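CghA (Chaetomium globosum, PDB 6KBC) is a fungal protein of the Diels-Alderase family, built from two beta-rich, calycin-like domains, with a ligand pocket occupied by WK1. Local coordinates at residues A192-I200 with T210-P218; G221-S229 with A242-G250. All coordinates share one frame; numbering follows the deposited sequence.

In the fold
Contact 1 is a beta hairpin of the N-terminal domain, with its centre about 20 Å from the centre of the chain. Contact 2 lies about 7 Å from that centre and joins the N-terminal to the C-terminal domain. Their centres are 19 Å apart. Contact 1 is complete in the sequence before contact 2 begins, and strand 210-216 is followed directly by strand 223-231. The two also touch: Ala192 N probably bonds to Ala222 O at 2.8 Å, and strands 181-200 and 223-231 are sheet neighbours. Contact 2 borders the pocket, with the Phe244 side chain about 4 Å from WK1. In contact 1 the side chain of Phe198 is about 11 Å from the bound WK1.

Contact 1: residues A192-I200 with T210-P218; sequences ATVDLTFHI and TEKRMVLGP
An antiparallel beta hairpin of the N-terminal domain brings residues 192-200 alongside 210-218. The register runs from Val194 opposite Leu216 to Ile200 opposite Thr210. Four hydrogen-bonded pairs hold it, for example Phe198 N to Lys212 O at 2.7 Å, a nearly straight bond (176°). On the face with Asp195 and Thr197, the Arg213 chain bends at chi2 and chi3, which brings the guanidinium across to the facing strand. Its NH1 makes a salt bridge to Asp195 OD1 at 2.6 Å, with carboxylate and guanidinium nearly coplanar. The same NH1 reaches Leu196 O at 3.2 Å from above the carbonyl plane. Met214 N meets that oxygen from the opposite face of the plane at 3.0 Å, so two donors grip it. Farther along, Glu211 lies beside the His199 ring, its CG 3.6 Å from His199 CD2. The other face is mostly apolar. Met214 CG comes within 3.9 Å of Val194 CG1. Met214 CB sits at the edge of the Phe198 ring, 3.9 Å from Phe198 CE1. Strand 154-162 pairs with the other side of 192-200. Phe62 of strand 60-69 packs on Leu196, Phe198 and Met214. Lys212 forms a salt bridge with Asp87 and a cation-pi contact with Trp85 of strand 77-85.

Contact 2: residues G221-S229 with A242-G250; sequences GAFGGMDRS and ALFVRAQAG
Arg246 and Asp227 approach from opposite directions, one from each strand, and meet in a buried salt bridge. Arg246 NH2 donates to Asp227 OD1 at 2.8 Å, with an N-H...O angle of 155°. The oxygen lies at the edge of the guanidinium, near its plane, but the nitrogen comes from above the carboxylate plane. The two planes stand at 90°. A water links the two groups, 2.6 Å from Asp227 OD1 and accepting from Arg246 NH1 at 2.8 Å.

The Arg246 chain leaves its strand extended, with CG anti to the backbone N (chi1 -174°), then bends at chi3. This lays one guanidinium face against the backbone of Gly224 and Gly225, with Gly225 N over its centre, 3.5 Å from Arg246 CZ. Asp52 forms a salt bridge with Arg246 NE, and Trp183 NE1 bonds to Asp227 OD2, so both charged groups have further partners.

Asp227 OD2 also lies at the edge of the Phe244 ring, 3.4 Å from Phe244 CE1. At the other end, Gln248 CB sits over one face of the Phe223 ring, 4.0 Å from its centroid, in a CH-pi contact. A second water donates to Gln248 OE1 and to Gly221 O.

The strands are not paired; their axes come no nearer than 8.3 Å. This is side-chain packing between strands of two different sheets, at the interface of the two calycin-like domains, where Phe244 also lines the WK1 pocket.

Contact 1: residues A192-I200 with T210-P218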
loop_
_atom_site.group_PDB
_atom_site.type_symbol
_atom_site.label_atom_id
_atom_site.label_comp_id
_atom_site.label_asym_id
_atom_site.label_seq_id
_atom_site.Cartn_x
_atom_site.Cartn_y
_atom_site.Cartn_z
ATOM N N ALA A 192 5.357 4.085 14.151
ATOM C CA ALA A 192 6.460 3.828 13.252
ATOM C C ALA A 192 7.694 4.565 13.747
ATOM O O ALA A 192 7.600 5.680 14.271
ATOM C CB ALA A 192 6.111 4.253 11.821
ATOM N N THR A 193 8.844 3.919 13.634
ATOM C CA THR A 193 10.104 4.619 13.763
ATOM C C THR A 193 10.886 4.448 12.479
ATOM O O THR A 193 10.751 3.445 11.769
ATOM C CB THR A 193 10.944 4.122 14.950
ATOM O OG1 THR A 193 11.522 2.851 14.623
ATOM C CG2 THR A 193 10.092 3.995 16.186
ATOM N N VAL A 194 11.695 5.453 12.180
ATOM C CA VAL A 194 12.572 5.434 11.028
ATOM C C VAL A 194 13.935 5.949 11.462
ATOM O O VAL A 194 14.032 6.929 12.205
ATOM C CB VAL A 194 11.985 6.288 9.890
ATOM C CG1 VAL A 194 12.989 6.471 8.811
ATOM C CG2 VAL A 194 10.711 5.627 9.350
ATOM N N ASP A 195 14.988 5.296 10.993
ATOM C CA ASP A 195 16.331 5.812 11.230
ATOM C C ASP A 195 17.137 5.396 10.002
ATOM O O ASP A 195 17.708 4.305 9.945
ATOM C CB ASP A 195 16.909 5.288 12.541
ATOM C CG ASP A 195 18.313 5.802 12.818
ATOM O OD1 ASP A 195 18.808 6.646 12.042
ATOM O OD2 ASP A 195 18.889 5.410 13.857
ATOM N N LEU A 196 17.124 6.258 8.996
ATOM C CA LEU A 196 17.570 5.891 7.669
ATOM C C LEU A 196 18.571 6.918 7.178
ATOM O O LEU A 196 18.491 8.099 7.527
ATOM C CB LEU A 196 16.380 5.818 6.675
ATOM C CG LEU A 196 15.421 4.635 6.803
ATOM C CD1 LEU A 196 14.175 4.932 5.982
ATOM C CD2 LEU A 196 16.070 3.361 6.311
ATOM N N THR A 197 19.498 6.457 6.341
ATOM C CA THR A 197 20.453 7.334 5.685
ATOM C C THR A 197 20.382 7.080 4.192
ATOM O O THR A 197 20.521 5.935 3.748
ATOM C CB THR A 197 21.879 7.112 6.208
ATOM O OG1 THR A 197 21.879 7.285 7.624
ATOM C CG2 THR A 197 22.841 8.108 5.583
ATOM N N PHE A 198 20.139 8.148 3.432
ATOM C CA PHE A 198 20.003 8.093 1.984
ATOM C C PHE A 198 21.169 8.829 1.346
ATOM O O PHE A 198 21.560 9.908 1.804
ATOM C CB PHE A 198 18.708 8.758 1.505
ATOM C CG PHE A 198 17.451 8.140 2.051
ATOM C CD1 PHE A 198 17.025 8.426 3.336
ATOM C CD2 PHE A 198 16.661 7.322 1.254
ATOM C CE1 PHE A 198 15.853 7.883 3.832
ATOM C CE2 PHE A 198 15.494 6.775 1.745
ATOM C CZ PHE A 198 15.093 7.054 3.038
ATOM N N HIS A 199 21.703 8.266 0.275
ATOM C CA HIS A 199 22.757 8.923 -0.480
ATOM C C HIS A 199 22.111 9.664 -1.644
ATOM O O HIS A 199 21.434 9.053 -2.476
ATOM C CB HIS A 199 23.813 7.905 -0.918
ATOM C CG HIS A 199 24.464 7.201 0.244
ATOM N ND1 HIS A 199 23.805 6.264 1.016
ATOM C CD2 HIS A 199 25.701 7.323 0.784
ATOM C CE1 HIS A 199 24.609 5.831 1.971
ATOM N NE2 HIS A 199 25.767 6.456 1.850
ATOM N N ILE A 200 22.282 10.978 -1.669
ATOM C CA ILE A 200 21.676 11.835 -2.726
ATOM C C ILE A 200 22.740 12.122 -3.784
ATOM O O ILE A 200 23.817 12.593 -3.418
ATOM C CB ILE A 200 21.177 13.141 -2.092
ATOM C CG1 ILE A 200 20.506 12.915 -0.734
ATOM C CG2 ILE A 200 20.292 13.913 -3.055
ATOM C CD1 ILE A 200 19.121 12.328 -0.816
ATOM N N THR A 210 26.639 13.106 -1.250
ATOM C CA THR A 210 25.901 13.648 -0.118
ATOM C C THR A 210 24.974 12.610 0.506
ATOM O O THR A 210 24.417 11.746 -0.177
ATOM C CB THR A 210 25.096 14.874 -0.555
ATOM O OG1 THR A 210 25.958 15.761 -1.272
ATOM C CG2 THR A 210 24.523 15.620 0.644
ATOM N N GLU A 211 24.817 12.714 1.824
ATOM C CA GLU A 211 23.948 11.849 2.602
ATOM C C GLU A 211 22.843 12.672 3.252
ATOM O O GLU A 211 23.047 13.830 3.633
ATOM C CB GLU A 211 24.735 11.101 3.681
ATOM C CG GLU A 211 25.671 10.042 3.131
ATOM C CD GLU A 211 26.429 9.315 4.229
ATOM O OE1 GLU A 211 26.173 9.600 5.422
ATOM O OE2 GLU A 211 27.267 8.448 3.899
ATOM N N LYS A 212 21.664 12.069 3.376
ATOM C CA LYS A 212 20.539 12.733 4.011
ATOM C C LYS A 212 19.898 11.748 4.967
ATOM O O LYS A 212 19.766 10.564 4.650
ATOM C CB LYS A 212 19.503 13.235 2.983
ATOM C CG LYS A 212 18.541 14.292 3.540
ATOM C CD LYS A 212 17.589 14.799 2.459
ATOM C CE LYS A 212 16.685 15.926 2.947
ATOM N NZ LYS A 212 17.298 17.292 2.834
ATOM N N ARG A 213 19.507 12.242 6.134
ATOM C CA ARG A 213 18.933 11.404 7.170
ATOM C C ARG A 213 17.421 11.564 7.203
ATOM O O ARG A 213 16.880 12.636 6.920
ATOM C CB ARG A 213 19.503 11.762 8.543
ATOM C CG ARG A 213 21.015 11.583 8.666
ATOM C CD ARG A 213 21.404 10.166 9.054
ATOM N NE ARG A 213 21.418 9.991 10.503
ATOM C CZ ARG A 213 20.544 9.239 11.170
ATOM N NH1 ARG A 213 19.600 8.571 10.509
ATOM N NH2 ARG A 213 20.623 9.130 12.491
ATOM N N MET A 214 16.741 10.481 7.559
ATOM C CA MET A 214 15.341 10.542 7.941
ATOM C C MET A 214 15.196 9.827 9.269
ATOM O O MET A 214 15.426 8.616 9.349
ATOM C CB MET A 214 14.433 9.900 6.892
ATOM C CG MET A 214 12.970 10.056 7.237
ATOM S SD MET A 214 11.940 9.281 5.969
ATOM C CE MET A 214 12.281 10.356 4.566
ATOM N N VAL A 215 14.813 10.570 10.301
ATOM C CA VAL A 215 14.739 10.044 11.654
ATOM C C VAL A 215 13.360 10.361 12.193
ATOM O O VAL A 215 12.974 11.534 12.273
ATOM C CB VAL A 215 15.810 10.643 12.582
ATOM C CG1 VAL A 215 15.569 10.173 14.018
ATOM C CG2 VAL A 215 17.195 10.294 12.118
ATOM N N LEU A 216 12.623 9.327 12.570
ATOM C CA LEU A 216 11.348 9.493 13.251
ATOM C C LEU A 216 11.409 8.592 14.471
ATOM O O LEU A 216 11.464 7.367 14.330
ATOM C CB LEU A 216 10.174 9.132 12.341
ATOM C CG LEU A 216 10.068 9.993 11.087
ATOM C CD1 LEU A 216 9.054 9.396 10.115
ATOM C CD2 LEU A 216 9.715 11.446 11.462
ATOM N N GLY A 217 11.437 9.199 15.654
ATOM C CA GLY A 217 11.612 8.460 16.881
ATOM C C GLY A 217 10.311 7.892 17.395
ATOM O O GLY A 217 9.202 8.238 16.941
ATOM N N PRO A 218 10.429 7.004 18.383
ATOM C CA PRO A 218 9.256 6.239 18.825
ATOM C C PRO A 218 8.171 7.070 19.469
ATOM O O PRO A 218 7.045 6.584 19.581
ATOM C CB PRO A 218 9.848 5.229 19.820
ATOM C CG PRO A 218 11.132 5.845 20.277
ATOM C CD PRO A 218 11.661 6.602 19.087
HETATM O O HOH W 1 6.799 7.721 15.998
#

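Contact 2: residues G221-S229 with A242-G250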
loop_
_atom_site.group_PDB
_atom_site.type_symbol
_atom_site.label_atom_id
_atom_site.label_comp_id
_atom_site.label_asym_id
_atom_site.label_seq_id
_atom_site.Cartn_x
_atom_site.Cartn_y
_atom_site.Cartn_z
ATOM N N GLY A 221 4.913 10.215 17.177
ATOM C CA GLY A 221 3.618 10.062 16.548
ATOM C C GLY A 221 3.671 9.643 15.097
ATOM O O GLY A 221 2.648 9.718 14.407
ATOM N N ALA A 222 4.829 9.206 14.609
ATOM C CA ALA A 222 4.917 8.724 13.238
ATOM C C ALA A 222 4.185 7.393 13.134
ATOM O O ALA A 222 4.188 6.586 14.069
ATOM C CB ALA A 222 6.373 8.571 12.805
ATOM N N PHE A 223 3.533 7.173 12.001
ATOM C CA PHE A 223 2.635 6.038 11.876
ATOM C C PHE A 223 2.808 5.391 10.512
ATOM O O PHE A 223 3.340 5.983 9.563
ATOM C CB PHE A 223 1.170 6.459 12.099
ATOM C CG PHE A 223 0.620 7.359 11.012
ATOM C CD1 PHE A 223 0.803 8.740 11.071
ATOM C CD2 PHE A 223 -0.075 6.825 9.938
ATOM C CE1 PHE A 223 0.302 9.571 10.067
ATOM C CE2 PHE A 223 -0.586 7.652 8.923
ATOM C CZ PHE A 223 -0.394 9.025 8.983
ATOM N N GLY A 224 2.325 4.166 10.419
ATOM C CA GLY A 224 2.420 3.443 9.172
ATOM C C GLY A 224 1.738 2.109 9.330
ATOM O O GLY A 224 1.114 1.826 10.356
ATOM N N GLY A 225 1.860 1.293 8.305
ATOM C CA GLY A 225 1.229 -0.022 8.354
ATOM C C GLY A 225 1.967 -1.005 7.497
ATOM O O GLY A 225 2.928 -0.628 6.849
ATOM N N MET A 226 1.489 -2.232 7.522
ATOM C CA MET A 226 2.057 -3.310 6.707
ATOM C C MET A 226 0.922 -3.833 5.831
ATOM O O MET A 226 -0.112 -4.142 6.360
ATOM C CB MET A 226 2.627 -4.416 7.586
ATOM C CG MET A 226 3.503 -5.353 6.824
ATOM S SD MET A 226 2.532 -6.646 6.115
ATOM C CE MET A 226 3.598 -7.199 4.796
ATOM N N ASP A 227 1.118 -3.783 4.523
ATOM C CA ASP A 227 0.103 -4.238 3.549
ATOM C C ASP A 227 0.634 -5.489 2.855
ATOM O O ASP A 227 1.800 -5.554 2.598
ATOM C CB ASP A 227 -0.261 -3.154 2.544
ATOM C CG ASP A 227 -1.008 -1.970 3.129
ATOM O OD1 ASP A 227 -0.766 -1.626 4.247
ATOM O OD2 ASP A 227 -1.819 -1.425 2.441
ATOM N N ARG A 228 -0.268 -6.389 2.526
ATOM C CA ARG A 228 0.098 -7.662 1.921
ATOM C C ARG A 228 -0.798 -7.894 0.722
ATOM O O ARG A 228 -2.018 -7.745 0.824
ATOM C CB ARG A 228 -0.044 -8.809 2.925
ATOM C CG ARG A 228 0.102 -10.202 2.343
ATOM C CD ARG A 228 1.476 -10.467 1.772
ATOM N NE ARG A 228 1.652 -11.905 1.569
ATOM C CZ ARG A 228 1.992 -12.482 0.418
ATOM N NH1 ARG A 228 2.214 -11.761 -0.668
ATOM N NH2 ARG A 228 2.123 -13.802 0.359
ATOM N N SER A 229 -0.194 -8.261 -0.401
ATOM C CA SER A 229 -0.932 -8.436 -1.635
ATOM C C SER A 229 -0.366 -9.609 -2.417
ATOM O O SER A 229 0.831 -9.910 -2.346
ATOM C CB SER A 229 -0.874 -7.180 -2.497
ATOM O OG SER A 229 -1.486 -7.384 -3.767
ATOM N N ALA A 242 -5.726 2.842 -9.932
ATOM C CA ALA A 242 -5.441 2.245 -8.635
ATOM C C ALA A 242 -5.174 3.382 -7.667
ATOM O O ALA A 242 -4.439 4.315 -7.998
ATOM C CB ALA A 242 -4.242 1.290 -8.703
ATOM N N LEU A 243 -5.798 3.334 -6.495
ATOM C CA LEU A 243 -5.601 4.361 -5.480
ATOM C C LEU A 243 -5.197 3.704 -4.171
ATOM O O LEU A 243 -5.987 2.956 -3.584
ATOM C CB LEU A 243 -6.864 5.186 -5.271
ATOM C CG LEU A 243 -6.779 6.116 -4.046
ATOM C CD1 LEU A 243 -5.735 7.188 -4.265
ATOM C CD2 LEU A 243 -8.144 6.730 -3.773
ATOM N N PHE A 244 -3.981 3.991 -3.718
ATOM C CA PHE A 244 -3.537 3.663 -2.363
ATOM C C PHE A 244 -3.721 4.876 -1.468
ATOM O O PHE A 244 -3.363 5.988 -1.855
ATOM C CB PHE A 244 -2.061 3.257 -2.338
ATOM C CG PHE A 244 -1.528 3.014 -0.932
ATOM C CD1 PHE A 244 -1.662 1.771 -0.335
ATOM C CD2 PHE A 244 -0.917 4.037 -0.214
ATOM C CE1 PHE A 244 -1.182 1.538 0.975
ATOM C CE2 PHE A 244 -0.432 3.823 1.089
ATOM C CZ PHE A 244 -0.575 2.572 1.681
ATOM N N VAL A 245 -4.252 4.668 -0.258
ATOM C CA VAL A 245 -4.331 5.739 0.732
ATOM C C VAL A 245 -3.922 5.194 2.083
ATOM O O VAL A 245 -4.384 4.126 2.492
ATOM C CB VAL A 245 -5.754 6.325 0.878
ATOM C CG1 VAL A 245 -5.777 7.387 1.959
ATOM C CG2 VAL A 245 -6.267 6.877 -0.418
ATOM N N ARG A 246 -3.123 5.965 2.816
ATOM C CA ARG A 246 -3.036 5.791 4.262
ATOM C C ARG A 246 -3.003 7.175 4.873
ATOM O O ARG A 246 -2.153 7.984 4.499
ATOM C CB ARG A 246 -1.800 4.998 4.682
ATOM C CG ARG A 246 -1.817 4.717 6.195
ATOM C CD ARG A 246 -0.506 4.140 6.694
ATOM N NE ARG A 246 -0.015 3.041 5.868
ATOM C CZ ARG A 246 -0.540 1.817 5.834
ATOM N NH1 ARG A 246 -1.589 1.502 6.591
ATOM N NH2 ARG A 246 0.016 0.896 5.057
ATOM N N ALA A 247 -3.933 7.459 5.779
ATOM C CA ALA A 247 -4.034 8.802 6.326
ATOM C C ALA A 247 -4.516 8.731 7.761
ATOM O O ALA A 247 -5.269 7.830 8.132
ATOM C CB ALA A 247 -5.001 9.684 5.533
ATOM N N GLN A 248 -4.127 9.736 8.537
ATOM C CA GLN A 248 -4.587 9.898 9.912
ATOM C C GLN A 248 -5.007 11.346 10.110
ATOM O O GLN A 248 -4.273 12.261 9.722
ATOM C CB GLN A 248 -3.495 9.525 10.920
ATOM C CG GLN A 248 -3.947 9.752 12.383
ATOM C CD GLN A 248 -2.910 9.311 13.396
ATOM O OE1 GLN A 248 -1.725 9.602 13.255
ATOM N NE2 GLN A 248 -3.351 8.568 14.400
ATOM N N ALA A 249 -6.189 11.553 10.683
ATOM C CA ALA A 249 -6.691 12.902 10.958
ATOM C C ALA A 249 -7.497 12.838 12.244
ATOM O O ALA A 249 -8.569 12.227 12.271
ATOM C CB ALA A 249 -7.548 13.439 9.807
ATOM N N GLY A 250 -6.993 13.459 13.304
ATOM C CA GLY A 250 -7.648 13.376 14.588
ATOM C C GLY A 250 -7.765 11.934 15.034
ATOM O O GLY A 250 -6.801 11.172 14.987
HETATM O O HOH W 2 0.162 9.398 15.216
HETATM O O HOH W 3 -1.732 -1.278 6.686
#